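Local coordinates for 3-oxoacyl-[acyl-carrier-protein] reductase (Sinorhizobium meliloti, PDB 3U9L), which probably catalyses the NADPH-dependent reduction of 3-oxoacyl groups on acyl carrier protein, as a member of the short-chain dehydrogenase/reductase family, at residues 12-17 with 35-40; 100-105 with 204-209; 141-146 with 185-190; 174-179 with 294-299. All blocks are in the same frame, centred on the assembly; numbering follows the deposited sequence.

Contact 1: 12-17 with 35-40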
loop_
_atom_site.group_PDB
_atom_site.type_symbol
_atom_site.label_atom_id
_atom_site.label_comp_id
_atom_site.label_asym_id
_atom_site.label_seq_id
_atom_site.Cartn_x
_atom_site.Cartn_y
_atom_site.Cartn_z
ATOM N N GLY A 12 10.323 10.421 13.735
ATOM C CA GLY A 12 11.346 9.390 13.574
ATOM C C GLY A 12 12.686 10.002 13.240
ATOM O O GLY A 12 13.390 9.515 12.364
ATOM N N ALA A 13 13.030 11.081 13.929
ATOM C CA ALA A 13 14.254 11.824 13.634
ATOM C C ALA A 13 15.503 11.411 14.427
ATOM O O ALA A 13 16.452 12.185 14.475
ATOM C CB ALA A 13 14.036 13.260 13.816
ATOM N N SER A 14 15.510 10.221 15.031
ATOM C CA SER A 14 16.651 9.822 15.863
ATOM C C SER A 14 17.941 9.646 15.086
ATOM O O SER A 14 19.011 9.871 15.616
ATOM C CB SER A 14 16.362 8.549 16.659
ATOM O OG SER A 14 15.954 7.512 15.809
ATOM N N SER A 15 17.836 9.251 13.827
ATOM C CA SER A 15 18.991 9.063 12.971
ATOM C C SER A 15 18.517 9.089 11.511
ATOM O O SER A 15 17.350 9.439 11.228
ATOM C CB SER A 15 19.609 7.692 13.256
ATOM O OG SER A 15 18.591 6.697 13.160
ATOM N N GLY A 16 19.399 8.705 10.590
ATOM C CA GLY A 16 18.985 8.461 9.207
ATOM C C GLY A 16 18.632 9.741 8.479
ATOM O O GLY A 16 19.236 10.796 8.761
ATOM N N PHE A 17 17.661 9.687 7.567
ATOM C CA PHE A 17 17.267 10.908 6.860
ATOM C C PHE A 17 16.666 11.847 7.842
ATOM O O PHE A 17 16.786 13.042 7.701
ATOM C CB PHE A 17 16.151 10.655 5.854
ATOM C CG PHE A 17 16.527 9.754 4.752
ATOM C CD1 PHE A 17 17.686 9.959 4.038
ATOM C CD2 PHE A 17 15.706 8.686 4.412
ATOM C CE1 PHE A 17 18.027 9.077 2.996
ATOM C CE2 PHE A 17 16.032 7.849 3.392
ATOM C CZ PHE A 17 17.174 8.039 2.679
ATOM N N SER A 35 11.538 14.895 16.609
ATOM C CA SER A 35 10.867 14.044 17.572
ATOM C C SER A 35 11.226 12.566 17.404
ATOM O O SER A 35 11.648 12.128 16.321
ATOM C CB SER A 35 9.340 14.219 17.477
ATOM O OG SER A 35 8.856 13.414 16.419
HETATM N N MSE A 36 11.057 11.803 18.481
HETATM C CA MSE A 36 11.393 10.362 18.491
HETATM C C MSE A 36 10.851 9.691 19.759
HETATM O O MSE A 36 10.492 10.363 20.699
HETATM C CB MSE A 36 12.916 10.170 18.420
HETATM C CG MSE A 36 13.654 10.619 19.689
HETATM SE SE MSE A 36 15.569 11.127 19.347
HETATM C CE MSE A 36 15.281 12.804 18.332
ATOM N N ARG A 37 10.794 8.368 19.764
ATOM C CA ARG A 37 10.285 7.586 20.887
ATOM C C ARG A 37 11.358 7.411 21.984
ATOM O O ARG A 37 12.550 7.429 21.721
ATOM C CB ARG A 37 9.880 6.192 20.392
ATOM C CG ARG A 37 9.833 6.055 18.829
ATOM C CD ARG A 37 11.248 5.945 18.094
ATOM N NE ARG A 37 11.673 7.055 17.182
ATOM C CZ ARG A 37 12.661 6.886 16.308
ATOM N NH1 ARG A 37 13.100 7.857 15.536
ATOM N NH2 ARG A 37 13.237 5.698 16.238
ATOM N N ASP A 38 10.906 7.246 23.213
ATOM C CA ASP A 38 11.766 6.818 24.296
ATOM C C ASP A 38 13.059 7.618 24.437
ATOM O O ASP A 38 14.136 7.042 24.387
ATOM C CB ASP A 38 12.136 5.353 24.079
ATOM C CG ASP A 38 12.687 4.701 25.351
ATOM O OD1 ASP A 38 12.673 5.351 26.432
ATOM O OD2 ASP A 38 13.124 3.543 25.256
ATOM N N ILE A 39 12.973 8.927 24.612
ATOM C CA ILE A 39 14.194 9.719 24.645
ATOM C C ILE A 39 15.023 9.463 25.911
ATOM O O ILE A 39 16.208 9.809 25.933
ATOM C CB ILE A 39 13.900 11.214 24.621
ATOM C CG1 ILE A 39 12.867 11.538 25.688
ATOM C CG2 ILE A 39 13.437 11.670 23.224
ATOM C CD1 ILE A 39 12.555 13.039 25.802
ATOM N N VAL A 40 14.409 8.903 26.963
ATOM C CA VAL A 40 15.147 8.614 28.212
ATOM C C VAL A 40 15.880 7.280 28.165
ATOM O O VAL A 40 16.919 7.108 28.806
ATOM C CB VAL A 40 14.273 8.688 29.484
ATOM C CG1 VAL A 40 13.670 10.067 29.637
ATOM C CG2 VAL A 40 13.173 7.633 29.460
HETATM O O HOH W 1 8.504 10.831 16.264
#
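A13 N donates to S35 O over 3.0 Å, nearly straight at 167°, and so ties segment 12-17 to segment 35-40. Beside this bond a water accepts from G12 N and also hydrogen-bonds S35 OG, 2.6 Å away from the water oxygen; S35 OG is held in addition by the carbonyl of I10. Two side chains then reach S14 from the end of the strand. Selenomethionine M36, with CG between its backbone N and carbonyl carbon (chi1 69°), brings SE to 3.8 Å from S14 CB and carries on toward helix 44-57, where it packs on V47 and I50. The other is R37, whose bent chain turns back over the turn, NH1 giving S14 OG a weak bond of 2.9 Å. Its nearly eclipsed chi1 of -12° and the tight approach of NH1 to G12 CA, 3.0 Å, advise caution about its exact pose. An alanine at R37 would remove the guanidinium and is likely to leave S14 OG without this donor and the turn without its nearby positive charge. The sequence and geometry are those of the glycine-rich TGxxxGxG turn of a Rossmann fold, between strand 7-10 and helix 16-27; an arginine just after the next strand is consistent with recognition of the NADPH phosphate, as in related reductases.

Contact 2: 100-105 with 204-209; sequences FGPAEA and GVPDDH
P206 fits its ring against segment 100-105, touching it from CB round to CD. CB lies 3.2 Å from A105 O and 3.6 Å from A105 CB. Farther along, CG comes 3.9 Å from G101 CA and 4.1 Å from P102 CD, the two proline side chains crossing at about a right angle. CD completes the circuit 3.3 Å from F100 O. The absence of a side chain at G101 lets the ring settle this close to the backbone. Outside the two segments, Q212 of helix 209-217 packs on both P206 and P102. At one end F100 N donates to G204 O over 3.0 Å; at the other D208 N reaches A105 O over 3.2 Å. D208 stands at the N-cap of helix 209-217: with CG anti to its own N (chi1 -170°), OD1 accepts from R211 N, while OD2 forms a salt bridge with R127 of the second subunit. The chemistry is therefore divided: an apolar proline wedge sits between two backbone bonds that fix its ends, and the carboxylate of D208 serves both a helix start and the dimer interface.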
loop_
_atom_site.group_PDB
_atom_site.type_symbol
_atom_site.label_atom_id
_atom_site.label_comp_id
_atom_site.label_asym_id
_atom_site.label_seq_id
_atom_site.Cartn_x
_atom_site.Cartn_y
_atom_site.Cartn_z
ATOM N N PHE A 100 13.338 -7.914 6.196
ATOM C CA PHE A 100 13.849 -8.690 5.080
ATOM C C PHE A 100 13.572 -10.171 5.264
ATOM O O PHE A 100 13.844 -10.727 6.329
ATOM C CB PHE A 100 15.379 -8.526 4.962
ATOM C CG PHE A 100 15.956 -9.121 3.698
ATOM C CD1 PHE A 100 15.960 -8.386 2.514
ATOM C CD2 PHE A 100 16.546 -10.388 3.692
ATOM C CE1 PHE A 100 16.510 -8.891 1.335
ATOM C CE2 PHE A 100 17.100 -10.912 2.506
ATOM C CZ PHE A 100 17.098 -10.156 1.340
ATOM N N GLY A 101 13.071 -10.813 4.211
ATOM C CA GLY A 101 12.744 -12.230 4.297
ATOM C C GLY A 101 11.627 -12.581 3.325
ATOM O O GLY A 101 10.936 -11.673 2.787
ATOM N N PRO A 102 11.410 -13.895 3.140
ATOM C CA PRO A 102 10.372 -14.417 2.268
ATOM C C PRO A 102 9.042 -13.985 2.843
ATOM O O PRO A 102 8.799 -14.130 4.058
ATOM C CB PRO A 102 10.466 -15.948 2.426
ATOM C CG PRO A 102 11.672 -16.223 3.319
ATOM C CD PRO A 102 12.235 -14.951 3.800
ATOM N N ALA A 103 8.156 -13.506 1.985
ATOM C CA ALA A 103 6.902 -12.896 2.471
ATOM C C ALA A 103 6.064 -13.913 3.223
ATOM O O ALA A 103 5.399 -13.579 4.206
ATOM C CB ALA A 103 6.102 -12.372 1.279
ATOM N N GLU A 104 6.040 -15.141 2.725
ATOM C CA GLU A 104 5.251 -16.219 3.338
ATOM C C GLU A 104 5.633 -16.483 4.775
ATOM O O GLU A 104 4.801 -16.950 5.536
ATOM C CB GLU A 104 5.396 -17.520 2.548
ATOM C CG GLU A 104 4.230 -18.550 2.808
ATOM C CD GLU A 104 4.496 -19.944 2.197
ATOM O OE1 GLU A 104 5.089 -20.005 1.087
ATOM O OE2 GLU A 104 4.057 -20.970 2.791
ATOM N N ALA A 105 6.887 -16.174 5.159
ATOM C CA ALA A 105 7.409 -16.486 6.498
ATOM C C ALA A 105 7.102 -15.403 7.521
ATOM O O ALA A 105 7.291 -15.586 8.737
ATOM C CB ALA A 105 8.966 -16.780 6.447
ATOM N N GLY A 204 14.051 -5.917 10.767
ATOM C CA GLY A 204 13.607 -7.199 11.286
ATOM C C GLY A 204 13.581 -8.335 10.288
ATOM O O GLY A 204 13.983 -8.173 9.148
ATOM N N VAL A 205 13.071 -9.479 10.744
ATOM C CA VAL A 205 13.051 -10.702 9.976
ATOM C C VAL A 205 11.779 -11.490 10.300
ATOM O O VAL A 205 11.073 -11.157 11.220
ATOM C CB VAL A 205 14.290 -11.604 10.292
ATOM C CG1 VAL A 205 15.573 -10.969 9.760
ATOM C CG2 VAL A 205 14.383 -11.876 11.790
ATOM N N PRO A 206 11.497 -12.527 9.538
ATOM C CA PRO A 206 10.275 -13.301 9.793
ATOM C C PRO A 206 10.236 -13.960 11.168
ATOM O O PRO A 206 11.268 -14.445 11.637
ATOM C CB PRO A 206 10.292 -14.343 8.684
ATOM C CG PRO A 206 11.098 -13.655 7.543
ATOM C CD PRO A 206 12.094 -12.806 8.215
ATOM N N ASP A 207 9.071 -13.928 11.819
ATOM C CA ASP A 207 8.856 -14.672 13.065
ATOM C C ASP A 207 8.708 -16.177 12.835
ATOM O O ASP A 207 8.858 -16.928 13.784
ATOM C CB ASP A 207 7.569 -14.222 13.771
ATOM C CG ASP A 207 7.716 -12.909 14.500
ATOM O OD1 ASP A 207 8.862 -12.498 14.774
ATOM O OD2 ASP A 207 6.666 -12.273 14.804
ATOM N N ASP A 208 8.349 -16.604 11.619
ATOM C CA ASP A 208 8.097 -18.008 11.326
ATOM C C ASP A 208 9.394 -18.665 10.817
ATOM O O ASP A 208 9.605 -18.828 9.618
ATOM C CB ASP A 208 6.960 -18.194 10.301
ATOM C CG ASP A 208 6.502 -19.669 10.154
ATOM O OD1 ASP A 208 7.244 -20.587 10.605
ATOM O OD2 ASP A 208 5.419 -19.918 9.561
ATOM N N HIS A 209 10.256 -19.058 11.749
ATOM C CA HIS A 209 11.587 -19.531 11.413
ATOM C C HIS A 209 11.546 -20.795 10.597
ATOM O O HIS A 209 12.313 -20.961 9.650
ATOM C CB HIS A 209 12.403 -19.773 12.702
ATOM C CG HIS A 209 12.599 -18.540 13.522
ATOM N ND1 HIS A 209 12.846 -17.297 12.957
ATOM C CD2 HIS A 209 12.555 -18.336 14.861
ATOM C CE1 HIS A 209 12.950 -16.388 13.909
ATOM N NE2 HIS A 209 12.783 -16.993 15.078
#

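Contact 3: 141-146 with 185-190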
loop_
_atom_site.group_PDB
_atom_site.type_symbol
_atom_site.label_atom_id
_atom_site.label_comp_id
_atom_site.label_asym_id
_atom_site.label_seq_id
_atom_site.Cartn_x
_atom_site.Cartn_y
_atom_site.Cartn_z
ATOM N N LEU A 141 2.854 19.679 4.169
ATOM C CA LEU A 141 3.141 18.305 4.540
ATOM C C LEU A 141 4.205 17.792 3.608
ATOM O O LEU A 141 4.095 17.910 2.358
ATOM C CB LEU A 141 1.895 17.397 4.382
ATOM C CG LEU A 141 1.042 17.158 5.608
ATOM C CD1 LEU A 141 0.672 18.595 6.128
ATOM C CD2 LEU A 141 -0.184 16.395 5.234
ATOM N N ILE A 142 5.230 17.196 4.198
ATOM C CA ILE A 142 6.241 16.519 3.403
ATOM C C ILE A 142 6.233 15.070 3.840
ATOM O O ILE A 142 6.334 14.758 5.038
ATOM C CB ILE A 142 7.669 17.167 3.644
ATOM C CG1 ILE A 142 7.669 18.657 3.281
ATOM C CG2 ILE A 142 8.759 16.430 2.902
ATOM C CD1 ILE A 142 9.027 19.329 3.438
ATOM N N TRP A 143 6.151 14.157 2.880
ATOM C CA TRP A 143 6.160 12.742 3.224
ATOM C C TRP A 143 7.452 12.167 2.678
ATOM O O TRP A 143 7.851 12.491 1.550
ATOM C CB TRP A 143 4.967 12.061 2.527
ATOM C CG TRP A 143 3.590 12.603 2.897
ATOM C CD1 TRP A 143 3.030 13.815 2.500
ATOM C CD2 TRP A 143 2.601 11.944 3.689
ATOM N NE1 TRP A 143 1.724 13.932 3.010
ATOM C CE2 TRP A 143 1.441 12.797 3.726
ATOM C CE3 TRP A 143 2.557 10.711 4.360
ATOM C CZ2 TRP A 143 0.288 12.441 4.428
ATOM C CZ3 TRP A 143 1.404 10.352 5.006
ATOM C CH2 TRP A 143 0.296 11.215 5.060
ATOM N N ILE A 144 8.118 11.319 3.443
ATOM C CA ILE A 144 9.287 10.594 2.905
ATOM C C ILE A 144 8.760 9.294 2.436
ATOM O O ILE A 144 8.345 8.433 3.232
ATOM C CB ILE A 144 10.398 10.341 3.950
ATOM C CG1 ILE A 144 10.720 11.608 4.717
ATOM C CG2 ILE A 144 11.651 9.652 3.282
ATOM C CD1 ILE A 144 11.068 12.757 3.849
ATOM N N SER A 145 8.732 9.135 1.129
ATOM C CA SER A 145 8.119 7.993 0.549
ATOM C C SER A 145 9.300 7.062 0.235
ATOM O O SER A 145 10.281 7.052 0.988
ATOM C CB SER A 145 7.404 8.412 -0.725
ATOM O OG SER A 145 6.688 7.357 -1.295
ATOM N N SER A 146 9.215 6.335 -0.879
ATOM C CA SER A 146 10.215 5.339 -1.216
ATOM C C SER A 146 10.203 5.063 -2.718
ATOM O O SER A 146 9.154 4.837 -3.299
ATOM C CB SER A 146 9.872 4.055 -0.442
ATOM O OG SER A 146 10.750 3.018 -0.747
ATOM N N THR A 185 1.534 20.015 -0.333
ATOM C CA THR A 185 2.137 18.701 -0.149
ATOM C C THR A 185 3.359 18.560 -1.036
ATOM O O THR A 185 3.341 18.954 -2.223
ATOM C CB THR A 185 1.187 17.586 -0.573
ATOM O OG1 THR A 185 0.057 17.558 0.309
ATOM C CG2 THR A 185 1.889 16.214 -0.486
ATOM N N SER A 186 4.406 17.962 -0.489
ATOM C CA SER A 186 5.539 17.593 -1.290
ATOM C C SER A 186 6.015 16.200 -0.817
ATOM O O SER A 186 6.070 15.925 0.404
ATOM C CB SER A 186 6.616 18.706 -1.199
ATOM O OG SER A 186 7.752 18.291 -1.941
ATOM N N ILE A 187 6.306 15.297 -1.766
ATOM C CA ILE A 187 6.647 13.950 -1.431
ATOM C C ILE A 187 8.095 13.691 -1.887
ATOM O O ILE A 187 8.460 13.899 -3.038
ATOM C CB ILE A 187 5.742 12.913 -2.123
ATOM C CG1 ILE A 187 4.251 13.150 -1.744
ATOM C CG2 ILE A 187 6.222 11.499 -1.727
ATOM C CD1 ILE A 187 3.149 12.291 -2.422
ATOM N N ILE A 188 8.915 13.263 -0.956
ATOM C CA ILE A 188 10.299 12.958 -1.247
ATOM C C ILE A 188 10.371 11.460 -1.526
ATOM O O ILE A 188 9.858 10.629 -0.762
ATOM C CB ILE A 188 11.214 13.318 -0.043
ATOM C CG1 ILE A 188 10.911 14.749 0.518
ATOM C CG2 ILE A 188 12.664 13.094 -0.395
ATOM C CD1 ILE A 188 10.949 15.920 -0.505
ATOM N N VAL A 189 11.006 11.151 -2.639
ATOM C CA VAL A 189 11.155 9.798 -3.108
ATOM C C VAL A 189 12.653 9.343 -3.122
ATOM O O VAL A 189 13.346 9.437 -4.119
ATOM C CB VAL A 189 10.425 9.597 -4.458
ATOM C CG1 VAL A 189 10.433 8.151 -4.847
ATOM C CG2 VAL A 189 8.969 10.090 -4.329
ATOM N N PRO A 190 13.139 8.862 -1.976
ATOM C CA PRO A 190 14.542 8.406 -1.835
ATOM C C PRO A 190 14.741 7.035 -2.403
ATOM O O PRO A 190 13.890 6.164 -2.200
ATOM C CB PRO A 190 14.774 8.333 -0.310
ATOM C CG PRO A 190 13.513 8.753 0.330
ATOM C CD PRO A 190 12.399 8.781 -0.705
HETATM O O HOH W 2 -0.432 15.202 1.737
#
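Matching torsions in I144 and I188, chi1 -48° and chi2 -54° in both, lay the two side chains side by side, pointing the same way, with I144 CD1 3.9 Å from I188 CG1. I142 CG2, two residues earlier on the strand, also meets I188 CG1, at 3.6 Å, and I144 CG2 sits equally far from P190 CG. I142, I144, S186 and I188 lie on the face packed against helix 242-252. Trimmed to an alanine, I144 would lose CG2 and CD1, which is likely to open a gap between P190 and I188. On the face of L141, W143, T185 and I187, packed against helix 158-179, T185 CG2 approaches W143 CD1. Four backbone bonds join the strands: S186 N to L141 O, W143 N to S186 O, I188 N to W143 O (2.8 Å) and S145 N to I188 O (2.7 Å). Just beyond, S145 CB is pressed to 3.5 Å from I187 CG2, tighter than usual, while S145 OG turns to D168. This strand pair of the Rossmann fold thus carries apolar side chains on both faces, its few polar groups satisfied: S186 OG by P260 O, and W143 NE1 and T185 OG1 by a water that accepts from the first and donates to the second.

Contact 4: 174-179 with 294-299; sequences YARELS and DLLKPR
The C-terminal part of helix 158-179 meets the 3-10 turn 294-296 and the tail beyond it, with R176 nearest L295 and S179 nearest P298, so the C-terminal tail of this Rossmann-fold subunit closes over the end of the helix that follows strand 139-144. The tail is tied by one backbone bond: R299 N donates to S179 O over 2.9 Å at 172°, and P298 CA adds a CH...O contact of 3.4 Å to S179 O. S179 directs its CB at the tail. Its OG, placed between backbone N and carbonyl carbon (chi1 63°), lies 3.0 Å from R176 O and 3.2 Å from L295 O. L295 packs beside it, CD2 lying 3.7 Å from R176 O. Nearby, D294 forms a salt bridge with R180. On the far side of the helix, E177 faces the second subunit, accepting there from the backbone of A103 and Y156. R176 bends at chi2 (8°), and a water at the edge of its guanidinium is also bonded to L295 O, though its distance from NH2 is short enough to be doubtful. L296 CD2 lies over one guanidinium face, 3.4 Å from R176 NH2.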
loop_
_atom_site.group_PDB
_atom_site.type_symbol
_atom_site.label_atom_id
_atom_site.label_comp_id
_atom_site.label_asym_id
_atom_site.label_seq_id
_atom_site.Cartn_x
_atom_site.Cartn_y
_atom_site.Cartn_z
ATOM N N TYR A 174 -4.372 12.874 0.625
ATOM C CA TYR A 174 -4.389 14.048 1.496
ATOM C C TYR A 174 -4.039 15.301 0.717
ATOM O O TYR A 174 -4.617 16.360 0.952
ATOM C CB TYR A 174 -3.387 13.874 2.632
ATOM C CG TYR A 174 -3.960 13.253 3.894
ATOM C CD1 TYR A 174 -4.799 13.994 4.745
ATOM C CD2 TYR A 174 -3.604 11.985 4.285
ATOM C CE1 TYR A 174 -5.295 13.462 5.937
ATOM C CE2 TYR A 174 -4.109 11.425 5.496
ATOM C CZ TYR A 174 -4.964 12.175 6.308
ATOM O OH TYR A 174 -5.454 11.662 7.506
ATOM N N ALA A 175 -3.091 15.182 -0.212
ATOM C CA ALA A 175 -2.730 16.305 -1.077
ATOM C C ALA A 175 -3.987 16.933 -1.691
ATOM O O ALA A 175 -4.147 18.169 -1.655
ATOM C CB ALA A 175 -1.759 15.843 -2.207
ATOM N N ARG A 176 -4.888 16.098 -2.223
ATOM C CA ARG A 176 -6.142 16.604 -2.848
ATOM C C ARG A 176 -7.131 17.102 -1.799
ATOM O O ARG A 176 -7.790 18.115 -1.978
ATOM C CB ARG A 176 -6.886 15.497 -3.606
ATOM C CG ARG A 176 -6.222 14.846 -4.821
ATOM C CD ARG A 176 -4.834 15.208 -5.050
ATOM N NE ARG A 176 -4.278 14.357 -6.124
ATOM C CZ ARG A 176 -3.191 14.674 -6.820
ATOM N NH1 ARG A 176 -2.799 13.857 -7.791
ATOM N NH2 ARG A 176 -2.526 15.822 -6.586
ATOM N N GLU A 177 -7.268 16.335 -0.729
ATOM C CA GLU A 177 -8.298 16.587 0.255
ATOM C C GLU A 177 -7.948 17.798 1.136
ATOM O O GLU A 177 -8.826 18.396 1.719
ATOM C CB GLU A 177 -8.539 15.345 1.113
ATOM C CG GLU A 177 -9.030 14.065 0.340
ATOM C CD GLU A 177 -9.247 12.867 1.303
ATOM O OE1 GLU A 177 -9.384 13.112 2.519
ATOM O OE2 GLU A 177 -9.250 11.674 0.878
ATOM N N LEU A 178 -6.681 18.175 1.204
ATOM C CA LEU A 178 -6.288 19.318 1.986
ATOM C C LEU A 178 -6.099 20.553 1.125
ATOM O O LEU A 178 -5.854 21.646 1.665
ATOM C CB LEU A 178 -4.956 19.062 2.704
ATOM C CG LEU A 178 -4.938 17.939 3.756
ATOM C CD1 LEU A 178 -3.526 17.732 4.239
ATOM C CD2 LEU A 178 -5.886 18.346 4.926
ATOM N N SER A 179 -6.094 20.394 -0.195
ATOM C CA SER A 179 -5.717 21.553 -0.989
ATOM C C SER A 179 -6.709 22.774 -0.798
ATOM O O SER A 179 -6.276 23.930 -0.839
ATOM C CB SER A 179 -5.568 21.220 -2.475
ATOM O OG SER A 179 -6.831 20.814 -2.939
ATOM N N ASP A 294 -8.934 21.871 -9.534
ATOM C CA ASP A 294 -8.543 22.802 -8.470
ATOM C C ASP A 294 -7.881 22.050 -7.297
ATOM O O ASP A 294 -7.081 22.622 -6.545
ATOM C CB ASP A 294 -9.752 23.636 -7.985
ATOM C CG ASP A 294 -10.703 22.827 -7.090
ATOM O OD1 ASP A 294 -10.748 23.057 -5.839
ATOM O OD2 ASP A 294 -11.398 21.932 -7.619
ATOM N N LEU A 295 -8.211 20.772 -7.146
ATOM C CA LEU A 295 -7.610 19.933 -6.105
ATOM C C LEU A 295 -6.098 19.716 -6.315
ATOM O O LEU A 295 -5.415 19.244 -5.407
ATOM C CB LEU A 295 -8.309 18.578 -6.020
ATOM C CG LEU A 295 -9.788 18.749 -5.681
ATOM C CD1 LEU A 295 -10.416 17.360 -5.471
ATOM C CD2 LEU A 295 -9.979 19.683 -4.477
ATOM N N LEU A 296 -5.601 20.094 -7.499
ATOM C CA LEU A 296 -4.203 19.880 -7.864
ATOM C C LEU A 296 -3.391 21.031 -7.347
ATOM O O LEU A 296 -2.160 20.998 -7.384
ATOM C CB LEU A 296 -4.011 19.781 -9.385
ATOM C CG LEU A 296 -4.587 18.448 -9.921
ATOM C CD1 LEU A 296 -4.748 18.494 -11.447
ATOM C CD2 LEU A 296 -3.684 17.231 -9.484
ATOM N N LYS A 297 -4.075 22.062 -6.866
ATOM C CA LYS A 297 -3.362 23.273 -6.501
ATOM C C LYS A 297 -3.917 23.925 -5.243
ATOM O O LYS A 297 -4.967 24.502 -5.273
ATOM C CB LYS A 297 -3.388 24.263 -7.682
ATOM C CG LYS A 297 -2.508 25.479 -7.442
ATOM C CD LYS A 297 -3.160 26.819 -7.889
ATOM C CE LYS A 297 -3.270 26.902 -9.434
ATOM N NZ LYS A 297 -3.384 28.314 -9.986
ATOM N N PRO A 298 -3.204 23.818 -4.127
ATOM C CA PRO A 298 -3.608 24.398 -2.839
ATOM C C PRO A 298 -4.111 25.838 -2.972
ATOM O O PRO A 298 -3.508 26.639 -3.669
ATOM C CB PRO A 298 -2.320 24.361 -2.024
ATOM C CG PRO A 298 -1.651 23.089 -2.593
ATOM C CD PRO A 298 -1.874 23.187 -4.071
ATOM N N ARG A 299 -5.154 26.131 -2.354
ATOM C CA ARG A 299 -5.843 27.386 -2.428
ATOM C C ARG A 299 -5.029 28.575 -1.963
ATOM O O ARG A 299 -4.479 28.562 -0.884
ATOM C CB ARG A 299 -7.094 27.295 -1.594
ATOM C CG ARG A 299 -7.949 28.500 -1.706
ATOM C CD ARG A 299 -9.325 28.264 -1.151
ATOM N NE ARG A 299 -10.121 27.322 -1.914
ATOM C CZ ARG A 299 -11.364 27.034 -1.605
ATOM N NH1 ARG A 299 -11.934 27.629 -0.593
ATOM N NH2 ARG A 299 -12.071 26.176 -2.322
HETATM O O HOH W 3 -2.914 17.811 -5.054
HETATM O O HOH W 4 -7.600 23.834 -4.062
#

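In the fold
The four contacts sample one Rossmann-fold subunit from its glycine-rich turn to its tail. Contact 1 comes first along the chain; contact 3 then falls between the two segments of contact 2, and contact 4 alternates with both of these. Contacts 1 and 3 share the parallel sheet, with centres 18 Å apart, and touch where F17 packs on P190. Contact 3 joins contact 4 through helix 158-179, where A175, L178 and Y174 meet T185, L141 and W143. Contacts 2 and 4 lie on opposite sides of the chain's centre, about 39 Å between centres, yet both reach the second subunit, so the dimer interface draws on regions far apart within one chain.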